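ATP-dependent helicase FUN30 (Saccharomyces cerevisiae S288c, PDB 5GN1) remodels nucleosomes using ATP hydrolysis, acting in DNA end resection at double-strand breaks and in heterochromatin organization, and is represented here by the C-terminal part of its ATPase domain. Local coordinates at residues 204-210 with 255-261; 245-249 with 268-273; 186-190 with 277-281. All coordinates share one frame; numbering follows the deposited sequence. Where two conformers were deposited one is given.

Contact 1. Residues 204-210 with 255-261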
loop_
_atom_site.group_PDB
_atom_site.type_symbol
_atom_site.label_atom_id
_atom_site.label_comp_id
_atom_site.label_asym_id
_atom_site.label_seq_id
_atom_site.Cartn_x
_atom_site.Cartn_y
_atom_site.Cartn_z
ATOM N N LYS A 204 -8.664 -17.693 -10.744
ATOM C CA LYS A 204 -8.629 -16.970 -9.486
ATOM C C LYS A 204 -7.224 -16.430 -9.234
ATOM O O LYS A 204 -6.248 -16.865 -9.852
ATOM C CB LYS A 204 -9.071 -17.873 -8.341
ATOM C CG LYS A 204 -10.492 -18.401 -8.506
ATOM C CD LYS A 204 -11.084 -18.708 -7.151
ATOM C CE LYS A 204 -12.546 -19.122 -7.263
ATOM N NZ LYS A 204 -13.265 -18.993 -5.956
ATOM N N VAL A 205 -7.127 -15.474 -8.312
ATOM C CA VAL A 205 -5.873 -14.761 -8.096
ATOM C C VAL A 205 -5.767 -14.354 -6.629
ATOM O O VAL A 205 -6.763 -13.984 -5.999
ATOM C CB VAL A 205 -5.751 -13.540 -9.043
ATOM C CG1 VAL A 205 -6.904 -12.538 -8.836
ATOM C CG2 VAL A 205 -4.380 -12.863 -8.888
ATOM N N LEU A 206 -4.545 -14.435 -6.090
ATOM C CA LEU A 206 -4.195 -13.854 -4.792
ATOM C C LEU A 206 -3.463 -12.535 -5.008
ATOM O O LEU A 206 -2.544 -12.464 -5.827
ATOM C CB LEU A 206 -3.293 -14.787 -3.987
ATOM C CG LEU A 206 -3.700 -16.261 -3.941
ATOM C CD1 LEU A 206 -2.692 -17.067 -3.124
ATOM C CD2 LEU A 206 -5.115 -16.367 -3.386
ATOM N N ILE A 207 -3.862 -11.497 -4.275
ATOM C CA ILE A 207 -3.169 -10.205 -4.307
ATOM C C ILE A 207 -2.563 -9.956 -2.928
ATOM O O ILE A 207 -3.283 -9.971 -1.921
ATOM C CB ILE A 207 -4.101 -9.054 -4.709
ATOM C CG1 ILE A 207 -4.844 -9.411 -5.996
ATOM C CG2 ILE A 207 -3.279 -7.760 -4.915
ATOM C CD1 ILE A 207 -5.828 -8.349 -6.464
ATOM N N PHE A 208 -1.245 -9.734 -2.880
ATOM C CA PHE A 208 -0.520 -9.502 -1.633
ATOM C C PHE A 208 -0.003 -8.070 -1.555
ATOM O O PHE A 208 0.493 -7.530 -2.550
ATOM C CB PHE A 208 0.680 -10.446 -1.512
ATOM C CG PHE A 208 0.311 -11.859 -1.257
ATOM C CD1 PHE A 208 0.051 -12.292 0.028
ATOM C CD2 PHE A 208 0.241 -12.770 -2.306
ATOM C CE1 PHE A 208 -0.295 -13.618 0.270
ATOM C CE2 PHE A 208 -0.091 -14.094 -2.075
ATOM C CZ PHE A 208 -0.358 -14.521 -0.787
ATOM N N SER A 209 -0.074 -7.470 -0.360
ATOM C CA SER A 209 0.550 -6.175 -0.115
ATOM C C SER A 209 1.155 -6.139 1.279
ATOM O O SER A 209 0.624 -6.735 2.219
ATOM C CB SER A 209 -0.441 -5.003 -0.249
ATOM O OG SER A 209 0.220 -3.773 0.024
ATOM N N LEU A 210 2.268 -5.417 1.404
ATOM C CA LEU A 210 2.872 -5.186 2.710
ATOM C C LEU A 210 2.162 -4.095 3.492
ATOM O O LEU A 210 2.495 -3.878 4.662
ATOM C CB LEU A 210 4.357 -4.824 2.564
ATOM C CG LEU A 210 5.313 -6.011 2.411
ATOM C CD1 LEU A 210 6.716 -5.543 2.059
ATOM C CD2 LEU A 210 5.336 -6.847 3.682
ATOM N N PRO A 255 -13.438 -14.304 -7.479
ATOM C CA PRO A 255 -12.166 -14.551 -8.166
ATOM C C PRO A 255 -10.936 -14.144 -7.372
ATOM O O PRO A 255 -9.835 -14.596 -7.716
ATOM C CB PRO A 255 -12.300 -13.723 -9.452
ATOM C CG PRO A 255 -13.218 -12.575 -9.040
ATOM C CD PRO A 255 -14.212 -13.216 -8.103
ATOM N N ILE A 256 -11.079 -13.327 -6.324
ATOM C CA ILE A 256 -9.951 -12.596 -5.742
ATOM C C ILE A 256 -9.899 -12.801 -4.238
ATOM O O ILE A 256 -10.917 -12.666 -3.548
ATOM C CB ILE A 256 -10.023 -11.090 -6.042
ATOM C CG1 ILE A 256 -9.992 -10.845 -7.543
ATOM C CG2 ILE A 256 -8.853 -10.349 -5.365
ATOM C CD1 ILE A 256 -10.090 -9.382 -7.891
ATOM N N PHE A 257 -8.699 -13.083 -3.732
ATOM C CA PHE A 257 -8.372 -13.074 -2.309
ATOM C C PHE A 257 -7.261 -12.047 -2.117
ATOM O O PHE A 257 -6.197 -12.172 -2.731
ATOM C CB PHE A 257 -7.901 -14.456 -1.852
ATOM C CG PHE A 257 -8.318 -14.825 -0.454
ATOM C CD1 PHE A 257 -8.316 -13.890 0.557
ATOM C CD2 PHE A 257 -8.729 -16.119 -0.158
ATOM C CE1 PHE A 257 -8.705 -14.248 1.855
ATOM C CE2 PHE A 257 -9.113 -16.472 1.129
ATOM C CZ PHE A 257 -9.102 -15.530 2.130
ATOM N N ILE A 258 -7.501 -11.023 -1.291
ATOM C CA ILE A 258 -6.469 -10.036 -0.993
ATOM C C ILE A 258 -5.928 -10.311 0.407
ATOM O O ILE A 258 -6.694 -10.595 1.339
ATOM C CB ILE A 258 -6.981 -8.585 -1.147
ATOM C CG1 ILE A 258 -7.968 -8.200 -0.039
ATOM C CG2 ILE A 258 -7.591 -8.357 -2.542
ATOM C CD1 ILE A 258 -8.436 -6.747 -0.154
ATOM N N LEU A 259 -4.598 -10.278 0.544
ATOM C CA LEU A 259 -3.924 -10.700 1.768
ATOM C C LEU A 259 -2.736 -9.801 2.051
ATOM O O LEU A 259 -2.160 -9.201 1.137
ATOM C CB LEU A 259 -3.376 -12.142 1.694
ATOM C CG LEU A 259 -4.312 -13.286 1.308
ATOM C CD1 LEU A 259 -4.096 -13.649 -0.138
ATOM C CD2 LEU A 259 -4.045 -14.503 2.212
ATOM N N SER A 260 -2.361 -9.720 3.327
ATOM C CA SER A 260 -1.064 -9.146 3.657
ATOM C C SER A 260 0.028 -10.151 3.310
ATOM O O SER A 260 -0.160 -11.366 3.412
ATOM C CB SER A 260 -0.978 -8.763 5.137
ATOM O OG SER A 260 -1.314 -9.853 5.972
ATOM N N THR A 261 1.174 -9.631 2.868
ATOM C CA THR A 261 2.297 -10.496 2.524
ATOM C C THR A 261 2.698 -11.378 3.701
ATOM O O THR A 261 3.089 -12.532 3.502
ATOM C CB THR A 261 3.453 -9.635 2.035
ATOM O OG1 THR A 261 3.011 -8.926 0.875
ATOM C CG2 THR A 261 4.661 -10.471 1.672
#

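Contact 2. Residues 245-249 with 268-273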
loop_
_atom_site.group_PDB
_atom_site.type_symbol
_atom_site.label_atom_id
_atom_site.label_comp_id
_atom_site.label_asym_id
_atom_site.label_seq_id
_atom_site.Cartn_x
_atom_site.Cartn_y
_atom_site.Cartn_z
ATOM N N ILE A 245 -11.312 -18.836 3.918
ATOM C CA ILE A 245 -10.669 -19.770 3.005
ATOM C C ILE A 245 -11.691 -20.689 2.358
ATOM O O ILE A 245 -11.717 -20.840 1.136
ATOM C CB ILE A 245 -9.598 -20.610 3.721
ATOM C CG1 ILE A 245 -8.491 -19.682 4.225
ATOM C CG2 ILE A 245 -9.031 -21.664 2.782
ATOM C CD1 ILE A 245 -7.434 -20.383 5.049
ATOM N N ASP A 246 -12.535 -21.303 3.179
ATOM C CA ASP A 246 -13.550 -22.197 2.652
ATOM C C ASP A 246 -14.404 -21.449 1.665
ATOM O O ASP A 246 -14.722 -21.973 0.598
ATOM C CB ASP A 246 -14.445 -22.734 3.752
ATOM C CG ASP A 246 -13.782 -23.768 4.563
ATOM O OD1 ASP A 246 -12.754 -24.322 4.118
ATOM O OD2 ASP A 246 -14.277 -24.057 5.672
ATOM N N LYS A 247 -14.795 -20.223 2.003
ATOM C CA LYS A 247 -15.613 -19.527 1.031
ATOM C C LYS A 247 -14.913 -19.387 -0.319
ATOM O O LYS A 247 -15.542 -19.479 -1.372
ATOM C CB LYS A 247 -15.956 -18.178 1.588
ATOM C CG LYS A 247 -17.351 -17.679 1.377
ATOM C CD LYS A 247 -17.597 -16.599 2.406
ATOM C CE LYS A 247 -18.820 -15.749 2.109
ATOM N NZ LYS A 247 -18.903 -14.637 3.097
ATOM N N PHE A 248 -13.605 -19.168 -0.275
ATOM C CA PHE A 248 -12.812 -18.994 -1.487
ATOM C C PHE A 248 -12.835 -20.262 -2.333
ATOM O O PHE A 248 -12.939 -20.201 -3.558
ATOM C CB PHE A 248 -11.371 -18.619 -1.136
ATOM C CG PHE A 248 -10.596 -18.045 -2.287
ATOM C CD1 PHE A 248 -11.122 -17.013 -3.047
ATOM C CD2 PHE A 248 -9.343 -18.538 -2.610
ATOM C CE1 PHE A 248 -10.412 -16.482 -4.107
ATOM C CE2 PHE A 248 -8.628 -18.011 -3.670
ATOM C CZ PHE A 248 -9.163 -16.982 -4.419
ATOM N N TYR A 249 -12.738 -21.410 -1.670
ATOM C CA TYR A 249 -12.750 -22.696 -2.359
ATOM C C TYR A 249 -14.128 -23.036 -2.904
ATOM O O TYR A 249 -14.239 -23.642 -3.973
ATOM C CB TYR A 249 -12.293 -23.809 -1.413
ATOM C CG TYR A 249 -10.802 -23.989 -1.337
ATOM C CD1 TYR A 249 -10.142 -24.824 -2.228
ATOM C CD2 TYR A 249 -10.051 -23.322 -0.371
ATOM C CE1 TYR A 249 -8.764 -24.996 -2.156
ATOM C CE2 TYR A 249 -8.684 -23.472 -0.296
ATOM C CZ TYR A 249 -8.040 -24.316 -1.181
ATOM O OH TYR A 249 -6.667 -24.479 -1.079
ATOM N N ILE A 268 -1.287 -21.180 5.368
ATOM C CA ILE A 268 -2.598 -21.404 4.767
ATOM C C ILE A 268 -2.399 -21.943 3.360
ATOM O O ILE A 268 -1.373 -21.705 2.711
ATOM C CB ILE A 268 -3.469 -20.127 4.763
ATOM C CG1 ILE A 268 -2.797 -19.011 3.960
ATOM C CG2 ILE A 268 -3.757 -19.668 6.186
ATOM C CD1 ILE A 268 -3.509 -17.675 4.066
ATOM N N ASN A 269 -3.406 -22.669 2.881
ATOM C CA ASN A 269 -3.354 -23.397 1.617
ATOM C C ASN A 269 -4.415 -22.831 0.679
ATOM O O ASN A 269 -5.611 -22.993 0.928
ATOM C CB ASN A 269 -3.573 -24.891 1.864
ATOM C CG ASN A 269 -3.334 -25.727 0.627
ATOM O OD1 ASN A 269 -3.807 -25.396 -0.455
ATOM N ND2 ASN A 269 -2.582 -26.811 0.778
ATOM N N LEU A 270 -3.984 -22.198 -0.412
ATOM C CA LEU A 270 -4.897 -21.525 -1.338
ATOM C C LEU A 270 -4.698 -22.020 -2.765
ATOM O O LEU A 270 -4.664 -21.229 -3.711
ATOM C CB LEU A 270 -4.723 -19.995 -1.263
ATOM C CG LEU A 270 -5.074 -19.407 0.108
ATOM C CD1 LEU A 270 -4.650 -17.948 0.268
ATOM C CD2 LEU A 270 -6.550 -19.571 0.347
ATOM N N VAL A 271 -4.631 -23.347 -2.961
ATOM C CA VAL A 271 -4.319 -23.880 -4.288
ATOM C C VAL A 271 -5.475 -23.732 -5.268
ATOM O O VAL A 271 -5.326 -24.054 -6.450
ATOM C CB VAL A 271 -3.866 -25.356 -4.253
ATOM C CG1 VAL A 271 -2.553 -25.493 -3.475
ATOM C CG2 VAL A 271 -4.945 -26.262 -3.691
ATOM N N CYS A 272 -6.628 -23.239 -4.815
ATOM C CA CYS A 272 -7.689 -22.994 -5.787
ATOM C C CYS A 272 -7.420 -21.765 -6.651
ATOM O O CYS A 272 -8.176 -21.518 -7.598
ATOM C CB CYS A 272 -9.046 -22.865 -5.090
ATOM S SG CYS A 272 -9.087 -21.645 -3.776
ATOM N N ALA A 273 -6.385 -20.985 -6.346
ATOM C CA ALA A 273 -5.901 -19.931 -7.228
ATOM C C ALA A 273 -4.589 -20.379 -7.863
ATOM O O ALA A 273 -3.786 -21.043 -7.209
ATOM C CB ALA A 273 -5.674 -18.630 -6.446
#

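Contact 3. Residues 186-190 with 277-281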
loop_
_atom_site.group_PDB
_atom_site.type_symbol
_atom_site.label_atom_id
_atom_site.label_comp_id
_atom_site.label_asym_id
_atom_site.label_seq_id
_atom_site.Cartn_x
_atom_site.Cartn_y
_atom_site.Cartn_z
ATOM N N LYS A 186 -0.356 1.945 -10.595
ATOM C CA LYS A 186 -0.420 0.531 -10.250
ATOM C C LYS A 186 -1.833 -0.016 -10.386
ATOM O O LYS A 186 -2.003 -1.214 -10.647
ATOM C CB LYS A 186 0.111 0.289 -8.840
ATOM C CG LYS A 186 1.606 0.354 -8.749
ATOM C CD LYS A 186 2.144 -0.753 -7.867
ATOM C CE LYS A 186 3.639 -0.636 -7.804
ATOM N NZ LYS A 186 4.279 -1.529 -6.809
ATOM N N ILE A 187 -2.854 0.826 -10.214
ATOM C CA ILE A 187 -4.222 0.342 -10.400
ATOM C C ILE A 187 -4.505 0.149 -11.881
ATOM O O ILE A 187 -5.144 -0.831 -12.278
ATOM C CB ILE A 187 -5.241 1.289 -9.737
ATOM C CG1 ILE A 187 -4.943 1.424 -8.236
ATOM C CG2 ILE A 187 -6.680 0.786 -9.955
ATOM C CD1 ILE A 187 -4.893 0.107 -7.456
ATOM N N ASP A 188 -4.021 1.070 -12.724
ATOM C CA ASP A 188 -4.109 0.884 -14.171
ATOM C C ASP A 188 -3.536 -0.466 -14.581
ATOM O O ASP A 188 -4.174 -1.235 -15.316
ATOM C CB ASP A 188 -3.373 2.015 -14.901
ATOM C CG ASP A 188 -4.121 3.345 -14.836
ATOM O OD1 ASP A 188 -5.364 3.336 -14.694
ATOM O OD2 ASP A 188 -3.460 4.402 -14.948
ATOM N N ALA A 189 -2.331 -0.775 -14.100
ATOM C CA ALA A 189 -1.725 -2.064 -14.407
ATOM C C ALA A 189 -2.541 -3.217 -13.829
ATOM O O ALA A 189 -2.728 -4.243 -14.489
ATOM C CB ALA A 189 -0.289 -2.102 -13.883
ATOM N N LEU A 190 -3.025 -3.072 -12.591
ATOM C CA LEU A 190 -3.752 -4.163 -11.940
ATOM C C LEU A 190 -5.039 -4.494 -12.688
ATOM O O LEU A 190 -5.422 -5.662 -12.807
ATOM C CB LEU A 190 -4.065 -3.779 -10.491
ATOM C CG LEU A 190 -4.930 -4.772 -9.718
ATOM C CD1 LEU A 190 -4.130 -6.038 -9.415
ATOM C CD2 LEU A 190 -5.440 -4.132 -8.417
ATOM N N ILE A 277 -0.453 -11.885 -7.560
ATOM C CA ILE A 277 -0.019 -10.533 -7.861
ATOM C C ILE A 277 0.607 -9.970 -6.601
ATOM O O ILE A 277 -0.049 -9.907 -5.553
ATOM C CB ILE A 277 -1.175 -9.650 -8.342
ATOM C CG1 ILE A 277 -1.809 -10.253 -9.598
ATOM C CG2 ILE A 277 -0.678 -8.236 -8.609
ATOM C CD1 ILE A 277 -2.971 -9.461 -10.102
ATOM N N ILE A 278 1.878 -9.588 -6.699
ATOM C CA ILE A 278 2.596 -8.935 -5.608
ATOM C C ILE A 278 2.421 -7.446 -5.861
ATOM O O ILE A 278 3.033 -6.890 -6.779
ATOM C CB ILE A 278 4.073 -9.338 -5.579
ATOM C CG1 ILE A 278 4.219 -10.855 -5.530
ATOM C CG2 ILE A 278 4.784 -8.716 -4.375
ATOM C CD1 ILE A 278 3.712 -11.449 -4.262
ATOM N N PHE A 279 1.528 -6.802 -5.097
ATOM C CA PHE A 279 1.231 -5.406 -5.402
ATOM C C PHE A 279 2.431 -4.522 -5.100
ATOM O O PHE A 279 2.661 -3.523 -5.794
ATOM C CB PHE A 279 0.001 -4.943 -4.632
ATOM C CG PHE A 279 -0.571 -3.637 -5.118
ATOM C CD1 PHE A 279 -1.471 -3.608 -6.179
ATOM C CD2 PHE A 279 -0.225 -2.439 -4.504
ATOM C CE1 PHE A 279 -1.999 -2.405 -6.631
ATOM C CE2 PHE A 279 -0.764 -1.231 -4.938
ATOM C CZ PHE A 279 -1.654 -1.217 -6.003
ATOM N N ASP A 280 3.227 -4.898 -4.106
ATOM C CA ASP A 280 4.416 -4.139 -3.739
ATOM C C ASP A 280 5.397 -5.125 -3.132
ATOM O O ASP A 280 5.013 -5.953 -2.300
ATOM C CB ASP A 280 4.074 -3.002 -2.759
ATOM C CG ASP A 280 3.201 -3.471 -1.592
ATOM O OD1 ASP A 280 3.768 -3.982 -0.599
ATOM O OD2 ASP A 280 1.949 -3.347 -1.686
ATOM N N GLN A 281 6.641 -5.074 -3.580
ATOM C CA GLN A 281 7.525 -6.155 -3.196
ATOM C C GLN A 281 8.112 -5.913 -1.810
ATOM O O GLN A 281 8.124 -4.797 -1.291
ATOM C CB GLN A 281 8.636 -6.333 -4.228
ATOM C CG GLN A 281 9.600 -5.179 -4.291
ATOM C CD GLN A 281 10.459 -5.217 -5.543
ATOM O OE1 GLN A 281 10.649 -4.187 -6.205
ATOM N NE2 GLN A 281 10.971 -6.402 -5.882
#

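Contact 1. Residues 204-210 with 255-261
Val205 to Ser209 and Ile256 to Ser260 lie side by side as parallel strands, their axes 4.7 Å apart and 23° askew, joined by a ladder of six backbone hydrogen bonds. It starts with Val205 N to Pro255 O and ends with Thr261 N to Ser209 O, just where the second strand gives out. Side chains alternate between the faces of the sheet. On one face, beta-branched residues suited to an extended backbone pack together: CG1 of Val205 runs alongside CG1 of Ile256 (3.8 Å), and Ile207 CD1 reaches back to Ile256 CG2. The other face carries Leu206, Phe208, Phe257 and Leu259. Phe208 CG stands beside the backbone N (chi1 -71°), which sets the ring next to Leu259, its CE1 3.7 Å from Leu259 CB. Leu259 CD1 bends over one ring face in a CH-pi contact, 4.2 Å from the centroid, while Ser260 O lies at the ring edge, 3.5 Å from Phe208 CD1. With an alanine in place of this phenylalanine the ring is gone, and the CD1 methyl of Leu259 would probably lose its floor and be freer to turn. Helices 185-200 and 212-224 cover the Val205 and Ile256 face, as expected of interior strands in the parallel sheet of a RecA-like helicase lobe.

Contact 2. Residues 245-249 with 268-273
Tyr249, on helix 241-250, lays its ring against Cys272 in the type I beta turn Leu270 to Ala273, part of the loop between strands 256-260 and 275-278 whose glycine-rich sequence probably corresponds to motif V of SNF2 helicases. From CB, the side chain leaves with CG beside the backbone N (chi1 -85°), and this directs the ring at the loop. From CG onward the ring lies beneath Cys272 SG, which sits almost exactly over its centre, 3.6 Å from the centroid and 6° off the normal: a sulfur-aromatic contact over the face. CD1 and CE1 both meet Cys272 CB, each at 3.6 Å, while CD2 faces the sulfur. CE2, on the other side of the ring, approaches Asn269 O (3.3 Å), which lies at the ring edge, and CZ is near the same oxygen. At the tip, OH donates to that same Asn269 O (2.7 Å), from above the carbonyl plane, and accepts a bent bond from Val271 N (3.0 Å). A tyrosine suits the place because its flat body packs on sulfur while its hydroxyl ties down two backbone groups of the loop.

The same sulfur also touches Phe248, reaching its CD2 obliquely at 3.3 Å, so a small, polarizable cysteine serves two rings at once. Phe248 itself turns inward onto Leu206 and meets Phe257 edge-to-face, which seats the helix on the sheet. One helical turn before Tyr249, Ile245 holds the upstream half of the loop through CD1 against Ile268 CG2, and Leu270 CD2 is shared between Ile245 and Phe248. The loop adds a brace of its own: Val271 N, besides its bond to Tyr249 OH, makes a weak one to Asn269 OD1, 3.3 Å away.

Contact 3. Residues 186-190 with 277-281
Leu190 and Ile277 meet methyl to methyl, CD1 to CD1 at 3.7 Å, where helix 185-200 packs on the end of strand 275-278 in the parallel sheet of the RecA-like lobe. Beside them Phe279 contributes the largest share of the buried surface. Its CG is anti to the backbone N (chi1 -166°), a torsion that swings the ring off the strand end and in among three helix residues. Ile187 CD1 comes obliquely to the ring, 3.8 Å from CZ, and Leu190 CD2 approaches CE1 more loosely. Branched aliphatic chains and a flat ring suit this buried place, and Leu218 and Val214 of helix 212-224 close in around them.

Lys186 makes the passage from apolar to polar. Its CB rests 3.7 Å from Phe279 CZ, its CD lies over one ring face, 4.1 Å above the plane and offset toward the rim, and the bend at chi2 (-138°) carries the chain across the ring to the backbone beyond it. There NZ donates to Phe279 O at 2.8 Å, in the carbonyl plane, with a C=O...N angle of 154°. The same ammonium forms a salt bridge with Glu316 and a hydrogen bond to Leu309 O. Asp280 follows at the rim, its OD2 at the edge of the Phe279 ring and hydrogen-bonded to Ser209 OG, its OD1 to Leu210 N.

Lysine fits here because its long methylene chain can lie against an aromatic face while its amine reaches oxygens. Although buried, the ammonium is met by a carboxylate and two carbonyls, and these are likely to favour its staying charged.

Following the chain from the N terminus, the first element to take part is helix 185-200, and its start, at 186-190, meets 277-281, so contact 3 closes the longest loop and encloses the other two. Inside it the chain enters strand 205-209, passes through helix 212-224, strand 229-232 and helix 241-250, and returns at strand 256-260 to close contact 1. Contact 2 opens on helix 241-250, before contact 1 is complete, and closes at 268-273, after it; the two therefore cross. Strand 205-209, between 256-260 and 275-278 in the sheet, joins contacts 1 and 3, while Phe248 packing on Phe257 joins contacts 1 and 2, so helices and loops are tied to one RecA-like sheet.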